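Local coordinates for protein VIN1 (PDB 6BFI) that probably binds actin filaments as a member of the vinculin family and may take part in cell-cell adhesion, at residues A531-V534 with A535-N539; L497-M500 with K501-A505; V137-S140 with V141-Y144; T159-Q162 with N163-G167. One frame throughout, in Å; residues are numbered along the deposited sequence.

Interaction 1: residues A531-V534 with A535-N539; sequences ASSV and ARQAN
S533 meets Q537 one turn further along the helix through a side-chain hydrogen bond, the amide NE2 of Q537 donating to S533 OG at 3.0 Å. The donor geometry is moderate, with an N-H...O angle of 145°, but the acceptor lies only 4° out of the Q537 amide plane, so the bond uses an N-H within the plane of the group. S533 turns its hydroxyl anti to the backbone N (chi1 166°), which swings OG forward along the helix to where Q537 can find it. The backbone makes the same i to i+4 step, Q537 N donating to S533 O, and the CG of Q537 packs at 3.2 Å from S533 O. Q537 NE2 also donates to D510 of helix 496-519, so the amide joins S533 to the neighbouring helix. That helix and helix 524-550 follow each other in the chain and run in opposite directions, forming a helical hairpin of the kind from which the all-helical bundles of the vinculin family are built. V534 faces the same neighbour: its side chain rests on D510 and V511, while its carbonyl O accepts from A538 N at 2.9 Å. A535 serves a different flank, its CB lying 3.5 Å from S532 O and its methyl also touching I572 of helix 572-584. On the side of S532 and S533 the guanidinium of R536 folds back, bent at chi3, and lays one face over the backbone, S533 CA standing 3.6 Å above its plane and offset toward the rim.

Interaction 2: residues L497-M500 with K501-A505; sequences LEFM and KVSEA
S503 reaches back one turn to F499, whose carbonyl O takes two donors from this one residue: S503 OG at 2.8 Å and S503 N at 2.9 Å. The two arrive from opposite faces of the carbonyl plane, so the oxygen is gripped from both. The hydroxyl can do this because OG sits beside its own backbone N (chi1 -62°), turned toward the preceding turn. The same atom lies over one face of the F499 ring, 3.3 Å above its plane and offset toward the rim, with CE1 the nearest ring carbon. Replacing S503 by alanine removes OG, and F499 O is then likely to keep its backbone donor alone, with a small gap opened over the rim of that ring face. Alongside, the extended K501 chain crosses L497 obliquely, bringing its CE to 4.2 Å from L497 CD1, while V502 CG2 packs at 3.2 Å from E498 O. Further out, the apolar surroundings position this turn: F499 is wedged against V544 of helix 524-550 and V372 of helix 344-375, M500 lies on V541 and V544, and V541 also touches S503. Helix 496-519 is thus packed between several helices of the bundle. The carboxylates engage neighbouring helices: E504 forms a salt bridge with R610 of helix 589-615, and E498 a hydrogen bond with Q362 of helix 344-375. K501 NZ stays 4.7 Å from E498 OE2, so any attraction between these charges is probably only a modest bias, whereas the serine keeps its hydroxyl satisfied inside a buried, largely apolar setting.

Interaction 3: residues V137-S140 with V141-Y144; sequences VCRS and VQEY
R139 and Q142, three residues apart on one helix, lie side by side and point the same way, R139 NH1 donating to Q142 OE1 at 3.1 Å. The bond is fairly straight (154°), strikes a lone pair in the amide carbonyl plane, and leaves the guanidinium and amide planes only 20° apart. Both groups also hold E243 of helix 224-249: NH1 by a salt bridge, Q142 NE2 by a hydrogen bond. A leucine in place of Q142 would probably leave R139 without its amide acceptor and strip one donor from the E243 carboxylate. Earlier in the same turn, V137 O accepts twice, from S140 OG at 2.6 Å, on a lone pair, and from V141 N at 3.0 Å. V141 presses its CG1 between its own backbone N and carbonyl carbon (chi1 52°), which brings that methyl to 3.2 Å from C138 O. Around these, C138 packs on I242 and I246, and V141 on M168 and M171, so helix 102-145 is held between helices 224-249 and 154-178 of the bundle. The shared carboxylate implies a small polar network in which the arginine charge is probably balanced by E243, while the glutamine amide uses both its ends.

Interaction 4: residues T159-Q162 with N163-G167; sequences TFLQ and NLTPG
L164 lies alongside F160, one turn earlier, and its side chain can be followed outward. CB sits 3.3 Å from F160 O and over one face of the F160 ring. CG, set anti to the backbone N (chi1 -176°), carries the branch outward, and CD2 reaches F160 CZ at 3.7 Å, an apolar contact between chains pointing the same way. CD1 turns instead to V141 of helix 102-145, the helix that precedes 154-178 in the chain and runs opposite to it, and L164 also touches Y144 and L145 there; the pair forms a helical hairpin. Y144 additionally meets the F160 ring, planes at about 30°, and its OH bonds N163 ND2. Helix 154-178 is kinked at P166, which lacks an N-H, so Q162 O meets its CD at 3.3 Å and not a donor. Just before it, L161 O accepts from T165 N at 2.9 Å, nearly along the C=O axis, and from L164 N at 2.9 Å, this second donor standing 67° above the carbonyl plane. T165 OG1 adds a weak bond to the same oxygen and packs at 3.4 Å against L161 CD2.

From the N terminus the order is interaction 3, 4, 2, then 1. Each stays within about one turn of a single helix, so none closes a long loop, and the four follow in series without nesting or crossing. Interactions 3 and 4 sit on successive helices, 102-145 and 154-178, with centres 12 Å apart and direct touches, and tie the two arms of one hairpin together. Interactions 2 and 1 sit likewise on helices 496-519 and 524-550, their centres 14 Å apart and nearest atoms about 4 Å. The pairs are remote: interactions 2 and 3 lie 52 Å apart, centre to centre, on opposite sides of the chain's centre.

Interaction 1: residues A531-V534 with A535-N539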
loop_
_atom_site.group_PDB
_atom_site.type_symbol
_atom_site.label_atom_id
_atom_site.label_comp_id
_atom_site.label_asym_id
_atom_site.label_seq_id
_atom_site.Cartn_x
_atom_site.Cartn_y
_atom_site.Cartn_z
ATOM N N ALA A 531 -32.926 21.186 -6.061
ATOM C CA ALA A 531 -32.086 22.184 -5.407
ATOM C C ALA A 531 -31.149 21.542 -4.391
ATOM O O ALA A 531 -29.953 21.862 -4.344
ATOM C CB ALA A 531 -32.960 23.247 -4.739
ATOM N N SER A 532 -31.673 20.633 -3.563
ATOM C CA SER A 532 -30.820 19.968 -2.583
ATOM C C SER A 532 -29.813 19.047 -3.260
ATOM O O SER A 532 -28.686 18.901 -2.773
ATOM C CB SER A 532 -31.670 19.194 -1.571
ATOM O OG SER A 532 -32.419 18.165 -2.190
ATOM N N SER A 533 -30.194 18.427 -4.380
ATOM C CA SER A 533 -29.225 17.674 -5.170
ATOM C C SER A 533 -28.090 18.573 -5.648
ATOM O O SER A 533 -26.914 18.187 -5.598
ATOM C CB SER A 533 -29.919 17.008 -6.357
ATOM O OG SER A 533 -28.972 16.538 -7.300
ATOM N N VAL A 534 -28.425 19.780 -6.111
ATOM C CA VAL A 534 -27.395 20.732 -6.520
ATOM C C VAL A 534 -26.498 21.088 -5.342
ATOM O O VAL A 534 -25.271 21.171 -5.478
ATOM C CB VAL A 534 -28.043 21.983 -7.141
ATOM C CG1 VAL A 534 -27.017 23.090 -7.306
ATOM C CG2 VAL A 534 -28.675 21.635 -8.477
ATOM N N ALA A 535 -27.093 21.296 -4.164
ATOM C CA ALA A 535 -26.298 21.604 -2.978
ATOM C C ALA A 535 -25.338 20.467 -2.640
ATOM O O ALA A 535 -24.184 20.708 -2.261
ATOM C CB ALA A 535 -27.217 21.900 -1.794
ATOM N N ARG A 536 -25.795 19.218 -2.776
ATOM C CA ARG A 536 -24.927 18.083 -2.476
ATOM C C ARG A 536 -23.798 17.962 -3.492
ATOM O O ARG A 536 -22.654 17.665 -3.122
ATOM C CB ARG A 536 -25.747 16.791 -2.421
ATOM C CG ARG A 536 -26.729 16.733 -1.258
ATOM C CD ARG A 536 -27.295 15.331 -1.065
ATOM N NE ARG A 536 -28.116 14.901 -2.194
ATOM C CZ ARG A 536 -29.437 15.041 -2.255
ATOM N NH1 ARG A 536 -30.093 15.603 -1.248
ATOM N NH2 ARG A 536 -30.103 14.617 -3.320
ATOM N N GLN A 537 -24.091 18.192 -4.774
ATOM C CA GLN A 537 -23.033 18.148 -5.781
ATOM C C GLN A 537 -22.004 19.249 -5.547
ATOM O O GLN A 537 -20.793 19.020 -5.672
ATOM C CB GLN A 537 -23.639 18.256 -7.180
ATOM C CG GLN A 537 -24.556 17.102 -7.543
ATOM C CD GLN A 537 -25.188 17.262 -8.910
ATOM O OE1 GLN A 537 -24.496 17.464 -9.910
ATOM N NE2 GLN A 537 -26.512 17.175 -8.961
ATOM N N ALA A 538 -22.467 20.450 -5.191
ATOM C CA ALA A 538 -21.547 21.544 -4.903
ATOM C C ALA A 538 -20.675 21.230 -3.693
ATOM O O ALA A 538 -19.463 21.479 -3.711
ATOM C CB ALA A 538 -22.325 22.840 -4.682
ATOM N N ASN A 539 -21.271 20.681 -2.628
ATOM C CA ASN A 539 -20.473 20.331 -1.457
ATOM C C ASN A 539 -19.492 19.206 -1.763
ATOM O O ASN A 539 -18.404 19.158 -1.176
ATOM C CB ASN A 539 -21.380 19.959 -0.286
ATOM C CG ASN A 539 -21.478 21.070 0.741
ATOM O OD1 ASN A 539 -20.592 21.232 1.580
ATOM N ND2 ASN A 539 -22.552 21.849 0.676
#

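Interaction 2: residues L497-M500 with K501-A505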
loop_
_atom_site.group_PDB
_atom_site.type_symbol
_atom_site.label_atom_id
_atom_site.label_comp_id
_atom_site.label_asym_id
_atom_site.label_seq_id
_atom_site.Cartn_x
_atom_site.Cartn_y
_atom_site.Cartn_z
ATOM N N LEU A 497 -9.516 17.041 -11.906
ATOM C CA LEU A 497 -9.997 17.924 -12.965
ATOM C C LEU A 497 -11.191 17.316 -13.689
ATOM O O LEU A 497 -12.155 18.019 -14.017
ATOM C CB LEU A 497 -8.866 18.226 -13.950
ATOM C CG LEU A 497 -9.228 19.022 -15.207
ATOM C CD1 LEU A 497 -9.939 20.322 -14.852
ATOM C CD2 LEU A 497 -7.983 19.304 -16.031
ATOM N N GLU A 498 -11.148 16.005 -13.940
ATOM C CA GLU A 498 -12.292 15.342 -14.555
ATOM C C GLU A 498 -13.510 15.382 -13.640
ATOM O O GLU A 498 -14.640 15.564 -14.110
ATOM C CB GLU A 498 -11.938 13.899 -14.919
ATOM C CG GLU A 498 -10.964 13.766 -16.077
ATOM C CD GLU A 498 -11.520 14.300 -17.387
ATOM O OE1 GLU A 498 -12.748 14.501 -17.491
ATOM O OE2 GLU A 498 -10.723 14.521 -18.322
ATOM N N PHE A 499 -13.302 15.216 -12.328
ATOM C CA PHE A 499 -14.413 15.338 -11.389
ATOM C C PHE A 499 -15.023 16.733 -11.446
ATOM O O PHE A 499 -16.249 16.884 -11.399
ATOM C CB PHE A 499 -13.949 15.013 -9.965
ATOM C CG PHE A 499 -15.071 14.945 -8.956
ATOM C CD1 PHE A 499 -15.529 16.093 -8.325
ATOM C CD2 PHE A 499 -15.659 13.732 -8.635
ATOM C CE1 PHE A 499 -16.559 16.034 -7.404
ATOM C CE2 PHE A 499 -16.691 13.663 -7.709
ATOM C CZ PHE A 499 -17.140 14.816 -7.092
ATOM N N MET A 500 -14.182 17.763 -11.560
ATOM C CA MET A 500 -14.693 19.128 -11.615
ATOM C C MET A 500 -15.423 19.404 -12.922
ATOM O O MET A 500 -16.404 20.156 -12.932
ATOM C CB MET A 500 -13.554 20.129 -11.417
ATOM C CG MET A 500 -12.865 20.021 -10.066
ATOM S SD MET A 500 -14.032 20.023 -8.687
ATOM C CE MET A 500 -12.922 19.807 -7.295
ATOM N N LYS A 501 -14.969 18.811 -14.030
ATOM C CA LYS A 501 -15.676 18.983 -15.296
ATOM C C LYS A 501 -17.030 18.282 -15.266
ATOM O O LYS A 501 -18.064 18.893 -15.561
ATOM C CB LYS A 501 -14.828 18.456 -16.455
ATOM C CG LYS A 501 -13.678 19.367 -16.869
ATOM C CD LYS A 501 -12.879 18.756 -18.016
ATOM C CE LYS A 501 -11.820 19.720 -18.531
ATOM N NZ LYS A 501 -10.956 19.092 -19.570
ATOM N N VAL A 502 -17.040 16.994 -14.911
ATOM C CA VAL A 502 -18.289 16.239 -14.868
ATOM C C VAL A 502 -19.272 16.887 -13.900
ATOM O O VAL A 502 -20.456 17.066 -14.221
ATOM C CB VAL A 502 -18.004 14.770 -14.500
ATOM C CG1 VAL A 502 -19.300 13.996 -14.351
ATOM C CG2 VAL A 502 -17.118 14.124 -15.555
ATOM N N SER A 503 -18.794 17.266 -12.712
ATOM C CA SER A 503 -19.652 17.939 -11.742
ATOM C C SER A 503 -20.127 19.295 -12.250
ATOM O O SER A 503 -21.255 19.702 -11.955
ATOM C CB SER A 503 -18.915 18.105 -10.413
ATOM O OG SER A 503 -18.573 16.849 -9.857
ATOM N N GLU A 504 -19.291 20.004 -13.010
ATOM C CA GLU A 504 -19.713 21.285 -13.567
ATOM C C GLU A 504 -20.845 21.095 -14.568
ATOM O O GLU A 504 -21.827 21.847 -14.560
ATOM C CB GLU A 504 -18.523 21.987 -14.223
ATOM C CG GLU A 504 -18.781 23.431 -14.644
ATOM C CD GLU A 504 -17.602 24.041 -15.386
ATOM O OE1 GLU A 504 -16.671 23.289 -15.745
ATOM O OE2 GLU A 504 -17.605 25.271 -15.613
ATOM N N ALA A 505 -20.734 20.080 -15.429
ATOM C CA ALA A 505 -21.776 19.832 -16.422
ATOM C C ALA A 505 -23.070 19.373 -15.759
ATOM O O ALA A 505 -24.151 19.904 -16.046
ATOM C CB ALA A 505 -21.295 18.800 -17.440
#

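Interaction 3: residues V137-S140 with V141-Y144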
loop_
_atom_site.group_PDB
_atom_site.type_symbol
_atom_site.label_atom_id
_atom_site.label_comp_id
_atom_site.label_asym_id
_atom_site.label_seq_id
_atom_site.Cartn_x
_atom_site.Cartn_y
_atom_site.Cartn_z
ATOM N N VAL A 137 -1.151 -14.701 26.569
ATOM C CA VAL A 137 -2.084 -13.666 27.022
ATOM C C VAL A 137 -3.216 -13.482 26.014
ATOM O O VAL A 137 -4.407 -13.519 26.369
ATOM C CB VAL A 137 -1.336 -12.344 27.272
ATOM C CG1 VAL A 137 -2.322 -11.203 27.457
ATOM C CG2 VAL A 137 -0.425 -12.471 28.485
ATOM N N CYS A 138 -2.859 -13.284 24.738
ATOM C CA CYS A 138 -3.868 -13.064 23.703
ATOM C C CYS A 138 -4.863 -14.217 23.638
ATOM O O CYS A 138 -6.064 -14.003 23.427
ATOM C CB CYS A 138 -3.194 -12.868 22.344
ATOM S SG CYS A 138 -2.058 -11.465 22.254
ATOM N N ARG A 139 -4.381 -15.449 23.807
ATOM C CA ARG A 139 -5.274 -16.601 23.817
ATOM C C ARG A 139 -6.221 -16.551 25.007
ATOM O O ARG A 139 -7.408 -16.863 24.869
ATOM C CB ARG A 139 -4.470 -17.902 23.836
ATOM C CG ARG A 139 -3.777 -18.250 22.527
ATOM C CD ARG A 139 -4.760 -18.382 21.377
ATOM N NE ARG A 139 -4.171 -19.104 20.251
ATOM C CZ ARG A 139 -4.710 -19.174 19.038
ATOM N NH1 ARG A 139 -5.852 -18.554 18.779
ATOM N NH2 ARG A 139 -4.101 -19.862 18.082
ATOM N N SER A 140 -5.721 -16.162 26.183
ATOM C CA SER A 140 -6.591 -16.098 27.355
ATOM C C SER A 140 -7.723 -15.097 27.144
ATOM O O SER A 140 -8.904 -15.431 27.323
ATOM C CB SER A 140 -5.781 -15.746 28.604
ATOM O OG SER A 140 -5.363 -14.394 28.591
ATOM N N VAL A 141 -7.387 -13.867 26.741
ATOM C CA VAL A 141 -8.435 -12.860 26.575
ATOM C C VAL A 141 -9.377 -13.245 25.434
ATOM O O VAL A 141 -10.603 -13.080 25.533
ATOM C CB VAL A 141 -7.812 -11.466 26.370
ATOM C CG1 VAL A 141 -6.785 -11.495 25.262
ATOM C CG2 VAL A 141 -8.886 -10.437 26.078
ATOM N N GLN A 142 -8.823 -13.789 24.348
ATOM C CA GLN A 142 -9.654 -14.230 23.234
ATOM C C GLN A 142 -10.641 -15.306 23.671
ATOM O O GLN A 142 -11.812 -15.285 23.274
ATOM C CB GLN A 142 -8.771 -14.743 22.101
ATOM C CG GLN A 142 -9.533 -15.167 20.870
ATOM C CD GLN A 142 -8.650 -15.863 19.861
ATOM O OE1 GLN A 142 -7.754 -16.627 20.222
ATOM N NE2 GLN A 142 -8.893 -15.598 18.586
ATOM N N GLU A 143 -10.187 -16.252 24.494
ATOM C CA GLU A 143 -11.083 -17.282 25.007
ATOM C C GLU A 143 -12.158 -16.682 25.903
ATOM O O GLU A 143 -13.321 -17.096 25.844
ATOM C CB GLU A 143 -10.288 -18.345 25.766
ATOM C CG GLU A 143 -9.436 -19.240 24.881
ATOM C CD GLU A 143 -8.365 -19.979 25.658
ATOM O OE1 GLU A 143 -8.359 -19.887 26.906
ATOM O OE2 GLU A 143 -7.527 -20.651 25.021
ATOM N N TYR A 144 -11.794 -15.700 26.734
ATOM C CA TYR A 144 -12.793 -15.102 27.612
ATOM C C TYR A 144 -13.799 -14.243 26.856
ATOM O O TYR A 144 -14.872 -13.954 27.396
ATOM C CB TYR A 144 -12.125 -14.270 28.708
ATOM C CG TYR A 144 -13.097 -13.822 29.780
ATOM C CD1 TYR A 144 -13.755 -14.749 30.578
ATOM C CD2 TYR A 144 -13.363 -12.474 29.988
ATOM C CE1 TYR A 144 -14.646 -14.348 31.554
ATOM C CE2 TYR A 144 -14.252 -12.065 30.963
ATOM C CZ TYR A 144 -14.890 -13.006 31.743
ATOM O OH TYR A 144 -15.775 -12.602 32.713
#

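Interaction 4: residues T159-Q162 with N163-G167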
loop_
_atom_site.group_PDB
_atom_site.type_symbol
_atom_site.label_atom_id
_atom_site.label_comp_id
_atom_site.label_asym_id
_atom_site.label_seq_id
_atom_site.Cartn_x
_atom_site.Cartn_y
_atom_site.Cartn_z
ATOM N N THR A 159 -19.727 -7.941 36.001
ATOM C CA THR A 159 -18.652 -8.857 36.377
ATOM C C THR A 159 -17.784 -9.211 35.174
ATOM O O THR A 159 -16.549 -9.167 35.245
ATOM C CB THR A 159 -19.236 -10.122 37.003
ATOM O OG1 THR A 159 -19.979 -10.844 36.013
ATOM C CG2 THR A 159 -20.160 -9.764 38.162
ATOM N N PHE A 160 -18.421 -9.575 34.058
ATOM C CA PHE A 160 -17.689 -9.867 32.830
ATOM C C PHE A 160 -16.824 -8.686 32.412
ATOM O O PHE A 160 -15.676 -8.868 31.992
ATOM C CB PHE A 160 -18.675 -10.240 31.721
ATOM C CG PHE A 160 -18.118 -10.099 30.330
ATOM C CD1 PHE A 160 -17.366 -11.112 29.763
ATOM C CD2 PHE A 160 -18.367 -8.955 29.582
ATOM C CE1 PHE A 160 -16.860 -10.985 28.483
ATOM C CE2 PHE A 160 -17.866 -8.824 28.304
ATOM C CZ PHE A 160 -17.112 -9.839 27.753
ATOM N N LEU A 161 -17.357 -7.467 32.524
ATOM C CA LEU A 161 -16.583 -6.278 32.182
ATOM C C LEU A 161 -15.352 -6.156 33.071
ATOM O O LEU A 161 -14.229 -5.973 32.581
ATOM C CB LEU A 161 -17.471 -5.036 32.300
ATOM C CG LEU A 161 -17.146 -3.763 31.513
ATOM C CD1 LEU A 161 -18.340 -2.822 31.551
ATOM C CD2 LEU A 161 -15.904 -3.056 32.040
ATOM N N GLN A 162 -15.542 -6.265 34.390
ATOM C CA GLN A 162 -14.427 -6.137 35.320
ATOM C C GLN A 162 -13.436 -7.288 35.214
ATOM O O GLN A 162 -12.334 -7.183 35.762
ATOM C CB GLN A 162 -14.940 -6.026 36.757
ATOM C CG GLN A 162 -15.106 -7.355 37.472
ATOM C CD GLN A 162 -15.544 -7.186 38.913
ATOM O OE1 GLN A 162 -16.260 -6.243 39.249
ATOM N NE2 GLN A 162 -15.107 -8.098 39.777
ATOM N N ASN A 163 -13.798 -8.383 34.542
ATOM C CA ASN A 163 -12.826 -9.418 34.220
ATOM C C ASN A 163 -12.158 -9.197 32.870
ATOM O O ASN A 163 -11.035 -9.672 32.659
ATOM C CB ASN A 163 -13.484 -10.801 34.231
ATOM C CG ASN A 163 -14.168 -11.108 35.546
ATOM O OD1 ASN A 163 -13.981 -10.404 36.536
ATOM N ND2 ASN A 163 -14.967 -12.171 35.561
ATOM N N LEU A 164 -12.817 -8.483 31.959
ATOM C CA LEU A 164 -12.301 -8.279 30.612
ATOM C C LEU A 164 -11.351 -7.095 30.516
ATOM O O LEU A 164 -10.399 -7.141 29.729
ATOM C CB LEU A 164 -13.461 -8.081 29.630
ATOM C CG LEU A 164 -13.090 -7.957 28.150
ATOM C CD1 LEU A 164 -12.543 -9.274 27.627
ATOM C CD2 LEU A 164 -14.281 -7.499 27.323
ATOM N N THR A 165 -11.585 -6.040 31.296
ATOM C CA THR A 165 -10.724 -4.860 31.217
ATOM C C THR A 165 -9.277 -5.145 31.608
ATOM O O THR A 165 -8.371 -4.753 30.849
ATOM C CB THR A 165 -11.322 -3.729 32.062
ATOM O OG1 THR A 165 -12.575 -3.323 31.497
ATOM C CG2 THR A 165 -10.380 -2.535 32.102
ATOM N N PRO A 166 -8.973 -5.800 32.740
ATOM C CA PRO A 166 -7.554 -6.021 33.072
ATOM C C PRO A 166 -6.837 -6.927 32.085
ATOM O O PRO A 166 -5.660 -6.692 31.780
ATOM C CB PRO A 166 -7.615 -6.635 34.478
ATOM C CG PRO A 166 -8.950 -7.266 34.552
ATOM C CD PRO A 166 -9.859 -6.357 33.780
ATOM N N GLY A 167 -7.515 -7.956 31.572
ATOM C CA GLY A 167 -6.899 -8.801 30.561
ATOM C C GLY A 167 -6.614 -8.053 29.273
ATOM O O GLY A 167 -5.527 -8.180 28.697
#